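Local coordinates for Rab GTPase binding effector protein 1 (Homo sapiens, PDB 1TU3) that probably acts as an effector of Rab GTPases, recognising the small G protein through a dimer of long helices, at residues R53-D56 with R60-A63. Numbering follows the deposited sequence.
Sequences RQAD and RIRA
The CB methyl of A55 nestles against two neighbouring side chains of the short helix 58-64, with I61 CG1 at 3.5 Å and R60 CG at 3.6 Å. That single carbon carries most of the contact. A55 points its CB at the helix, and a methyl is small enough to let the backbone of 53-56 come close: the CA atoms of A55 and R60 lie only 5.8 Å apart. R60 contributes the aliphatic root of its side chain. With CG anti to the backbone N (chi1 -176°), its CB and CG run alongside the alanine methyl, while bends at chi2 and chi3 carry the guanidinium away, as suits a long residue whose apolar stem can pack while its charge stays at an exposed surface. I61 brings the CG1 branch, set anti to its own carbonyl carbon (chi1 -65°), against the same methyl. Helix 20-54 ends here, and a tight turn through residues 55-57 leads into the short helix 58-64, which folds back beside the end of the long one. At the start of the short helix the hydroxyl of S57 is hydrogen-bonded to R60 N, taking up a backbone N-H of the first turn. I61 is buried and also packs on I61 of the second subunit, and a branched apolar side chain fits a place shared by the turn and the dimer interface. R53, at the end of the long helix, packs on L65 of the second subunit and on a chain of the other protein in the complex.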
ATOM      1  N   ARG G  53     -14.986   5.900  -3.349  1.00 50.07           N
ATOM      2  CA  ARG G  53     -15.264   6.621  -4.581  1.00 46.15           C
ATOM      3  C   ARG G  53     -16.672   6.323  -5.082  1.00 50.04           C
ATOM      4  O   ARG G  53     -17.269   7.113  -5.806  1.00 46.10           O
ATOM      5  CB  ARG G  53     -14.257   6.208  -5.659  1.00 58.63           C
ATOM      6  CG  ARG G  53     -13.677   7.375  -6.440  1.00 63.03           C
ATOM      7  CD  ARG G  53     -13.950   7.255  -7.911  1.00 68.91           C
ATOM      8  NE  ARG G  53     -13.489   5.992  -8.478  1.00 73.77           N
ATOM      9  CZ  ARG G  53     -13.673   5.638  -9.750  1.00 79.16           C
ATOM     10  NH1 ARG G  53     -14.304   6.456 -10.584  1.00 74.38           N
ATOM     11  NH2 ARG G  53     -13.243   4.463 -10.195  1.00 76.96           N
ATOM     12  N   GLN G  54     -17.195   5.166  -4.705  1.00 54.91           N
ATOM     13  CA  GLN G  54     -18.505   4.751  -5.163  1.00 58.11           C
ATOM     14  C   GLN G  54     -19.584   5.068  -4.133  1.00 64.13           C
ATOM     15  O   GLN G  54     -20.770   4.883  -4.395  1.00 69.37           O
ATOM     16  CB  GLN G  54     -18.508   3.248  -5.459  1.00 61.60           C
ATOM     17  CG  GLN G  54     -17.546   2.815  -6.562  1.00 63.39           C
ATOM     18  CD  GLN G  54     -17.848   3.473  -7.891  1.00 67.30           C
ATOM     19  OE1 GLN G  54     -19.008   3.569  -8.294  1.00 72.25           O
ATOM     20  NE2 GLN G  54     -16.813   3.920  -8.584  1.00 63.05           N
ATOM     21  N   ALA G  55     -19.189   5.542  -2.957  1.00 62.24           N
ATOM     22  CA  ALA G  55     -20.166   5.719  -1.896  1.00 65.52           C
ATOM     23  C   ALA G  55     -21.128   6.846  -2.254  1.00 72.73           C
ATOM     24  O   ALA G  55     -20.727   7.876  -2.795  1.00 69.18           O
ATOM     25  CB  ALA G  55     -19.478   6.015  -0.567  1.00 50.50           C
ATOM     26  N   ASP G  56     -22.402   6.632  -1.952  1.00 80.64           N
ATOM     27  CA  ASP G  56     -23.434   7.622  -2.213  1.00 86.67           C
ATOM     28  C   ASP G  56     -23.442   8.730  -1.163  1.00 86.56           C
ATOM     29  O   ASP G  56     -23.313   9.913  -1.489  1.00 89.82           O
ATOM     30  CB  ASP G  56     -24.798   6.941  -2.240  1.00 94.71           C
ATOM     31  CG  ASP G  56     -25.938   7.931  -2.259  1.00 98.70           C
ATOM     32  OD1 ASP G  56     -26.009   8.729  -3.219  1.00104.04           O
ATOM     33  OD2 ASP G  56     -26.758   7.912  -1.314  1.00 99.28           O
ATOM     34  N   ARG G  60     -22.234   6.552   4.331  1.00 66.30           N
ATOM     35  CA  ARG G  60     -21.701   5.356   3.698  1.00 63.53           C
ATOM     36  C   ARG G  60     -20.170   5.330   3.794  1.00 62.72           C
ATOM     37  O   ARG G  60     -19.555   4.275   3.934  1.00 60.44           O
ATOM     38  CB  ARG G  60     -22.109   5.294   2.229  1.00 57.93           C
ATOM     39  CG  ARG G  60     -21.652   4.004   1.512  1.00 80.66           C
ATOM     40  CD  ARG G  60     -22.513   2.789   1.867  1.00 85.92           C
ATOM     41  NE  ARG G  60     -22.795   2.701   3.302  1.00 88.39           N
ATOM     42  CZ  ARG G  60     -23.881   2.129   3.827  1.00 90.65           C
ATOM     43  NH1 ARG G  60     -24.806   1.577   3.041  1.00 81.05           N
ATOM     44  NH2 ARG G  60     -24.059   2.137   5.147  1.00 83.68           N
ATOM     45  N   ILE G  61     -19.553   6.498   3.716  1.00 60.36           N
ATOM     46  CA  ILE G  61     -18.108   6.557   3.699  1.00 63.49           C
ATOM     47  C   ILE G  61     -17.529   6.199   5.064  1.00 66.24           C
ATOM     48  O   ILE G  61     -16.518   5.484   5.145  1.00 59.55           O
ATOM     49  CB  ILE G  61     -17.648   7.937   3.256  1.00 60.41           C
ATOM     50  CG1 ILE G  61     -18.089   8.156   1.812  1.00 61.98           C
ATOM     51  CG2 ILE G  61     -16.142   8.053   3.363  1.00 63.56           C
ATOM     52  CD1 ILE G  61     -17.768   9.518   1.254  1.00 62.87           C
ATOM     53  N   ARG G  62     -18.183   6.664   6.131  1.00 63.71           N
ATOM     54  CA  ARG G  62     -17.740   6.346   7.485  1.00 59.26           C
ATOM     55  C   ARG G  62     -17.768   4.848   7.737  1.00 59.43           C
ATOM     56  O   ARG G  62     -16.909   4.318   8.444  1.00 63.24           O
ATOM     57  CB  ARG G  62     -18.606   7.033   8.536  1.00 64.02           C
ATOM     58  CG  ARG G  62     -18.328   8.523   8.760  1.00 71.10           C
ATOM     59  CD  ARG G  62     -18.974   9.008  10.086  1.00 81.65           C
ATOM     60  NE  ARG G  62     -20.444   8.930  10.095  1.00 74.55           N
ATOM     61  CZ  ARG G  62     -21.248   9.809   9.499  1.00 71.32           C
ATOM     62  NH1 ARG G  62     -20.747  10.848   8.840  1.00 67.05           N
ATOM     63  NH2 ARG G  62     -22.559   9.650   9.565  1.00 74.50           N
ATOM     64  N   ALA G  63     -18.757   4.163   7.173  1.00 51.07           N
ATOM     65  CA  ALA G  63     -18.874   2.723   7.383  1.00 54.04           C
ATOM     66  C   ALA G  63     -17.734   2.003   6.675  1.00 49.96           C
ATOM     67  O   ALA G  63     -17.123   1.095   7.235  1.00 49.27           O
ATOM     68  CB  ALA G  63     -20.217   2.211   6.860  1.00 56.76           C
TER